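Local coordinates for L-isoleucine-4-hydroxylase (Bacillus thuringiensis, PDB 6LNH), which catalyses the iron- and 2-oxoglutarate-dependent hydroxylation of L-isoleucine to (4S)-4-hydroxy-L-isoleucine, at residues 15-19 and 20-24; 41-44 and 45-48; 155-158 and 159-162. All coordinates share one frame; numbering follows the deposited sequence.

In the fold
All three contacts are local and follow one another along the chain. Contacts 1 and 2 are the starts of helices 19-29 and 44-54, on the surface. Their centres lie 23 Å apart and their nearest atoms about 7 Å. Contact 3 is the turn at the end of strand 145-156, in the large antiparallel sheet. Its centre is 38 Å from that of contact 1, across the chain's centre. None includes an iron ligand (His170, Asp172 and His223). The Ser162 side chain of contact 3 lies about 13 Å from the bound iron ion. A mercury ion lies about 7 Å from the Lys158 side chain, and one about 12 Å from that of His46 in contact 2.

Contact 1: residues 15-19 and 20-24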
loop_
_atom_site.group_PDB
_atom_site.type_symbol
_atom_site.label_atom_id
_atom_site.label_comp_id
_atom_site.label_asym_id
_atom_site.label_seq_id
_atom_site.Cartn_x
_atom_site.Cartn_y
_atom_site.Cartn_z
ATOM N N SER C 15 32.020 2.686 -1.465
ATOM C CA SER C 15 30.811 3.492 -1.574
ATOM C C SER C 15 30.065 3.590 -0.257
ATOM O O SER C 15 30.668 3.503 0.819
ATOM C CB SER C 15 29.873 2.939 -2.645
ATOM O OG SER C 15 28.760 3.802 -2.815
ATOM N N GLY C 16 28.744 3.786 -0.293
ATOM C CA GLY C 16 27.910 3.894 0.918
ATOM C C GLY C 16 28.440 4.928 1.893
ATOM O O GLY C 16 28.845 6.021 1.453
ATOM N N PHE C 17 28.393 4.604 3.188
ATOM C CA PHE C 17 28.881 5.521 4.249
ATOM C C PHE C 17 29.882 4.758 5.118
ATOM O O PHE C 17 29.781 3.521 5.201
ATOM C CB PHE C 17 27.707 6.067 5.067
ATOM C CG PHE C 17 26.426 6.236 4.289
ATOM C CD1 PHE C 17 26.058 7.473 3.785
ATOM C CD2 PHE C 17 25.601 5.152 4.036
ATOM C CE1 PHE C 17 24.885 7.625 3.062
ATOM C CE2 PHE C 17 24.428 5.303 3.315
ATOM C CZ PHE C 17 24.073 6.540 2.829
ATOM N N SER C 18 30.829 5.477 5.725
ATOM C CA SER C 18 31.845 4.828 6.591
ATOM C C SER C 18 31.164 4.271 7.843
ATOM O O SER C 18 30.206 4.900 8.324
ATOM C CB SER C 18 32.942 5.788 6.950
ATOM O OG SER C 18 34.204 5.273 6.553
ATOM N N ILE C 19 31.655 3.140 8.352
ATOM C CA ILE C 19 31.071 2.516 9.575
ATOM C C ILE C 19 31.414 3.400 10.779
ATOM O O ILE C 19 30.593 3.472 11.704
ATOM C CB ILE C 19 31.564 1.067 9.741
ATOM C CG1 ILE C 19 31.047 0.171 8.614
ATOM C CG2 ILE C 19 31.191 0.520 11.107
ATOM C CD1 ILE C 19 31.387 0.668 7.228
ATOM N N GLU C 20 32.579 4.051 10.752
ATOM C CA GLU C 20 32.987 4.960 11.855
ATOM C C GLU C 20 32.114 6.218 11.795
ATOM O O GLU C 20 31.825 6.788 12.860
ATOM C CB GLU C 20 34.477 5.293 11.753
ATOM C CG GLU C 20 35.002 5.270 10.328
ATOM C CD GLU C 20 35.744 4.004 9.936
ATOM O OE1 GLU C 20 36.382 3.396 10.817
ATOM O OE2 GLU C 20 35.686 3.630 8.750
ATOM N N GLU C 21 31.718 6.627 10.587
ATOM C CA GLU C 21 30.839 7.813 10.410
ATOM C C GLU C 21 29.434 7.441 10.887
ATOM O O GLU C 21 28.810 8.253 11.587
ATOM C CB GLU C 21 30.795 8.230 8.941
ATOM C CG GLU C 21 31.287 9.643 8.694
ATOM C CD GLU C 21 31.673 9.923 7.252
ATOM O OE1 GLU C 21 31.742 11.111 6.880
ATOM O OE2 GLU C 21 31.902 8.950 6.505
ATOM N N LYS C 22 28.973 6.244 10.515
ATOM C CA LYS C 22 27.632 5.746 10.917
ATOM C C LYS C 22 27.588 5.608 12.440
ATOM O O LYS C 22 26.556 5.950 13.033
ATOM C CB LYS C 22 27.356 4.387 10.268
ATOM C CG LYS C 22 27.057 4.412 8.776
ATOM C CD LYS C 22 27.513 3.153 8.071
ATOM C CE LYS C 22 26.491 2.602 7.101
ATOM N NZ LYS C 22 26.819 1.216 6.695
ATOM N N VAL C 23 28.683 5.129 13.040
ATOM C CA VAL C 23 28.763 4.940 14.519
ATOM C C VAL C 23 28.669 6.309 15.203
ATOM O O VAL C 23 28.040 6.387 16.270
ATOM C CB VAL C 23 30.044 4.188 14.926
ATOM C CG1 VAL C 23 30.461 4.514 16.350
ATOM C CG2 VAL C 23 29.890 2.686 14.746
ATOM N N HIS C 24 29.276 7.337 14.607
ATOM C CA HIS C 24 29.231 8.706 15.185
ATOM C C HIS C 24 27.784 9.211 15.187
ATOM O O HIS C 24 27.372 9.794 16.201
ATOM C CB HIS C 24 30.181 9.649 14.437
ATOM C CG HIS C 24 30.208 11.030 15.000
ATOM N ND1 HIS C 24 29.068 11.660 15.454
ATOM C CD2 HIS C 24 31.223 11.901 15.186
ATOM C CE1 HIS C 24 29.380 12.862 15.895
ATOM N NE2 HIS C 24 30.697 13.035 15.742
#
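Ser18 and Phe17 meet Glu20 and Lys22 in a local contact at the start of helix 19-29, on the protein surface. The first helical turn is tied by the backbone. Lys22 N donates to Ser18 O at 2.9 Å, and Val23 N does the same to Ile19 O. Ser18 occupies the N-cap position, but its hydroxyl makes no capping bond. Its chi1 of -123° lies off the staggered positions and carries OG toward the Glu20 carboxylate. Ser18 OG donates at 3.1 Å to Glu20 OE2, which accepts on its anti lone pair, away from the other oxygen. The sequence Ser-x-x-Glu suits a capping box, yet the return bond is also missing: Glu21 OE2 stays 3.7 Å from Ser18 N and rests against Ser18 CB at 3.4 Å. Phe17 and Lys22 hold the two positions of a hydrophobic staple, here with an aliphatic lysine chain as one partner. They cross at about a right angle. Phe17 CB lies 4.1 Å from Lys22 CG, and ring atom CD2 approaches Lys22 CE obliquely. Lys22 also touches Phe132 of helix 120-134. The buried Val23 packs on that same phenylalanine, and Val23 CG2 lies 4.4 Å from Ile19 CG2.

Contact 2: residues 41-44 and 45-48; sequences QEEE and NHSL
His46 turns its ring edge to Glu43 at the start of helix 44-54, a surface helix that follows the loop after strand 31-34. The imidazole can be followed outward. His46 CB sits 3.6 Å from Glu43 O. CG is anti to its own carbonyl carbon (chi1 -64°), and this sends the ring back toward the preceding loop. His46 CD2 then comes closest, 3.5 Å from Glu43 O. That oxygen lies at the ring edge, in its plane. His46 CD2 also faces the end of the Glu43 side chain, with Glu43 OE1 at 4.1 Å. The Glu43 chain bends at chi2 to get there, and the carboxylate and ring planes are turned 51° against each other. At the tip, His46 NE2 stays 5.0 Å from Glu43 OE2, so no salt bridge forms. The negative carboxylate could still favour a protonated imidazole. His46 also packs on Ser233 of a second subunit.

The backbone closes the turn. Glu43 O takes a weak bond from His46 N. Asn45 N donates to Glu42 O. Further along, Leu48 side-chain atoms touch Pro120 and Leu121 of helix 120-134. Leu48 N donates to Glu44 O at 3.0 Å, and Leu48 CG lies 3.5 Å from the same Glu44 O.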
loop_
_atom_site.group_PDB
_atom_site.type_symbol
_atom_site.label_atom_id
_atom_site.label_comp_id
_atom_site.label_asym_id
_atom_site.label_seq_id
_atom_site.Cartn_x
_atom_site.Cartn_y
_atom_site.Cartn_z
ATOM N N GLN C 41 24.883 -7.539 -1.352
ATOM C CA GLN C 41 25.955 -7.220 -2.330
ATOM C C GLN C 41 26.280 -8.474 -3.148
ATOM O O GLN C 41 27.011 -8.352 -4.144
ATOM C CB GLN C 41 27.190 -6.677 -1.611
ATOM C CG GLN C 41 26.986 -5.290 -1.025
ATOM C CD GLN C 41 26.472 -4.306 -2.047
ATOM O OE1 GLN C 41 25.334 -4.390 -2.504
ATOM N NE2 GLN C 41 27.316 -3.356 -2.414
ATOM N N GLU C 42 25.754 -9.628 -2.730
ATOM C CA GLU C 42 25.979 -10.910 -3.449
ATOM C C GLU C 42 24.632 -11.407 -3.978
ATOM O O GLU C 42 23.623 -11.199 -3.288
ATOM C CB GLU C 42 26.596 -11.947 -2.511
ATOM C CG GLU C 42 28.111 -11.890 -2.458
ATOM C CD GLU C 42 28.668 -10.886 -1.465
ATOM O OE1 GLU C 42 27.869 -10.124 -0.886
ATOM O OE2 GLU C 42 29.900 -10.868 -1.276
ATOM N N GLU C 43 24.623 -12.057 -5.147
ATOM C CA GLU C 43 23.354 -12.560 -5.739
ATOM C C GLU C 43 22.853 -13.772 -4.946
ATOM O O GLU C 43 21.630 -14.000 -4.935
ATOM C CB GLU C 43 23.540 -12.901 -7.219
ATOM C CG GLU C 43 22.647 -12.090 -8.141
ATOM C CD GLU C 43 21.211 -12.575 -8.254
ATOM O OE1 GLU C 43 20.866 -13.574 -7.591
ATOM O OE2 GLU C 43 20.439 -11.954 -9.009
ATOM N N GLU C 44 23.769 -14.515 -4.320
ATOM C CA GLU C 44 23.403 -15.711 -3.517
ATOM C C GLU C 44 22.663 -15.264 -2.250
ATOM O O GLU C 44 21.912 -16.077 -1.686
ATOM C CB GLU C 44 24.662 -16.513 -3.184
ATOM C CG GLU C 44 25.936 -15.692 -3.273
ATOM C CD GLU C 44 26.562 -15.596 -4.657
ATOM O OE1 GLU C 44 27.805 -15.622 -4.743
ATOM O OE2 GLU C 44 25.808 -15.489 -5.643
ATOM N N ASN C 45 22.876 -14.014 -1.828
ATOM C CA ASN C 45 22.220 -13.462 -0.612
ATOM C C ASN C 45 20.697 -13.573 -0.751
ATOM O O ASN C 45 20.037 -13.864 0.259
ATOM C CB ASN C 45 22.676 -12.030 -0.328
ATOM C CG ASN C 45 24.104 -11.954 0.169
ATOM O OD1 ASN C 45 24.735 -10.903 0.107
ATOM N ND2 ASN C 45 24.623 -13.064 0.665
ATOM N N HIS C 46 20.165 -13.364 -1.961
ATOM C CA HIS C 46 18.706 -13.489 -2.225
ATOM C C HIS C 46 18.243 -14.913 -1.896
ATOM O O HIS C 46 17.142 -15.059 -1.340
ATOM C CB HIS C 46 18.391 -13.107 -3.675
ATOM C CG HIS C 46 18.699 -11.682 -3.986
ATOM N ND1 HIS C 46 17.825 -10.660 -3.692
ATOM C CD2 HIS C 46 19.781 -11.106 -4.547
ATOM C CE1 HIS C 46 18.353 -9.514 -4.065
ATOM N NE2 HIS C 46 19.550 -9.761 -4.593
ATOM N N SER C 47 19.047 -15.917 -2.254
ATOM C CA SER C 47 18.717 -17.333 -1.963
ATOM C C SER C 47 18.825 -17.590 -0.457
ATOM O O SER C 47 17.979 -18.326 0.069
ATOM C CB SER C 47 19.616 -18.258 -2.734
ATOM O OG SER C 47 18.867 -19.039 -3.648
ATOM N N LEU C 48 19.832 -17.006 0.203
ATOM C CA LEU C 48 20.012 -17.214 1.624
ATOM C C LEU C 48 18.893 -16.538 2.402
ATOM O O LEU C 48 18.403 -17.083 3.397
ATOM C CB LEU C 48 21.394 -16.720 2.039
ATOM C CG LEU C 48 22.500 -17.606 1.453
ATOM C CD1 LEU C 48 23.857 -16.967 1.658
ATOM C CD2 LEU C 48 22.474 -19.014 2.042
#

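Contact 3: residues 155-158 and 159-162; sequences KATK and ERPS
Thr157 has chi1 at -158°, with OG1 opposite its backbone N, and this leaves the methyl CG2 between the N and the carbonyl carbon. From there Thr157 CG2 presses against the far limb of the turn, 3.1 Å from Arg160 N and 3.8 Å from Arg160 CB. Glu159 bends at chi2 (53°), which folds its carboxylate back over Lys158. Glu159 OE2 sits 3.7 Å from Lys158 CB. The Lys158 chain runs off from the turn, and Lys158 NZ stays 5.1 Å from Glu159 OE2, too far for a salt bridge.

Residues 157-160 form a type I beta turn, with Lys158 and Glu159 at the corners. It reverses the chain where strand 145-156 ends, in the large antiparallel sheet of this cupin-clan dioxygenase. Thr157 N donates to Arg160 O at 3.0 Å, nearly straight at 166°. The return bond, Arg160 N to Thr157 O, is weak. A water donates to both Lys155 O and Arg160 O, bridging the two limbs beyond the turn. Ser162 CB rests 3.3 Å from the same Lys155 O. The Ser162 hydroxyl is hydrogen-bonded to Cys67 O, and the Lys155 amine forms a salt bridge with Asp61. Ala156 and Ser162 both pack on Leu228 of strand 222-229, while Pro161 meets Asn203 of a third subunit.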
loop_
_atom_site.group_PDB
_atom_site.type_symbol
_atom_site.label_atom_id
_atom_site.label_comp_id
_atom_site.label_asym_id
_atom_site.label_seq_id
_atom_site.Cartn_x
_atom_site.Cartn_y
_atom_site.Cartn_z
ATOM N N LYS C 155 2.257 -12.298 15.075
ATOM C CA LYS C 155 1.107 -12.832 14.363
ATOM C C LYS C 155 -0.115 -12.011 14.733
ATOM O O LYS C 155 -0.443 -11.869 15.915
ATOM C CB LYS C 155 0.898 -14.312 14.694
ATOM C CG LYS C 155 2.166 -15.146 14.542
ATOM C CD LYS C 155 1.950 -16.596 14.939
ATOM C CE LYS C 155 2.280 -16.819 16.405
ATOM N NZ LYS C 155 2.158 -18.254 16.783
ATOM N N ALA C 156 -0.788 -11.484 13.719
ATOM C CA ALA C 156 -1.956 -10.649 13.916
ATOM C C ALA C 156 -3.116 -11.211 13.115
ATOM O O ALA C 156 -2.939 -11.751 12.019
ATOM C CB ALA C 156 -1.692 -9.199 13.498
ATOM N N THR C 157 -4.305 -11.081 13.684
ATOM C CA THR C 157 -5.530 -11.518 13.044
ATOM C C THR C 157 -6.565 -10.426 13.261
ATOM O O THR C 157 -6.373 -9.518 14.074
ATOM C CB THR C 157 -5.997 -12.881 13.578
ATOM O OG1 THR C 157 -6.862 -13.502 12.621
ATOM C CG2 THR C 157 -6.733 -12.730 14.888
ATOM N N LYS C 158 -7.656 -10.494 12.497
ATOM C CA LYS C 158 -8.675 -9.454 12.594
ATOM C C LYS C 158 -9.271 -9.367 13.994
ATOM O O LYS C 158 -9.648 -8.277 14.436
ATOM C CB LYS C 158 -9.776 -9.690 11.563
ATOM C CG LYS C 158 -10.357 -8.406 10.994
ATOM C CD LYS C 158 -11.701 -8.663 10.345
ATOM C CE LYS C 158 -11.639 -9.914 9.486
ATOM N NZ LYS C 158 -12.724 -9.959 8.469
ATOM N N GLU C 159 -9.350 -10.486 14.715
ATOM C CA GLU C 159 -9.944 -10.464 16.048
ATOM C C GLU C 159 -8.923 -10.268 17.156
ATOM O O GLU C 159 -9.304 -9.895 18.274
ATOM C CB GLU C 159 -10.668 -11.788 16.365
ATOM C CG GLU C 159 -11.843 -12.247 15.495
ATOM C CD GLU C 159 -11.543 -12.295 14.010
ATOM O OE1 GLU C 159 -10.516 -12.898 13.625
ATOM O OE2 GLU C 159 -12.365 -11.770 13.226
ATOM N N ARG C 160 -7.639 -10.487 16.873
ATOM C CA ARG C 160 -6.584 -10.320 17.865
ATOM C C ARG C 160 -5.402 -9.640 17.209
ATOM O O ARG C 160 -4.558 -10.293 16.576
ATOM C CB ARG C 160 -6.165 -11.661 18.471
ATOM C CG ARG C 160 -7.297 -12.558 18.950
ATOM C CD ARG C 160 -6.782 -13.779 19.709
ATOM N NE ARG C 160 -7.610 -14.099 20.869
ATOM C CZ ARG C 160 -7.804 -15.329 21.340
ATOM N NH1 ARG C 160 -7.224 -16.369 20.755
ATOM N NH2 ARG C 160 -8.575 -15.521 22.402
ATOM N N PRO C 161 -5.284 -8.326 17.355
ATOM C CA PRO C 161 -4.065 -7.640 16.934
ATOM C C PRO C 161 -2.903 -8.132 17.780
ATOM O O PRO C 161 -3.084 -8.741 18.834
ATOM C CB PRO C 161 -4.372 -6.159 17.187
ATOM C CG PRO C 161 -5.874 -6.087 17.312
ATOM C CD PRO C 161 -6.272 -7.394 17.925
ATOM N N SER C 162 -1.690 -7.848 17.335
ATOM C CA SER C 162 -0.508 -8.314 18.043
ATOM C C SER C 162 0.121 -7.128 18.748
ATOM O O SER C 162 0.372 -6.089 18.125
ATOM C CB SER C 162 0.490 -8.949 17.077
ATOM O OG SER C 162 1.690 -9.304 17.736
HETATM O O HOH W 1 -2.811 -12.888 17.218
#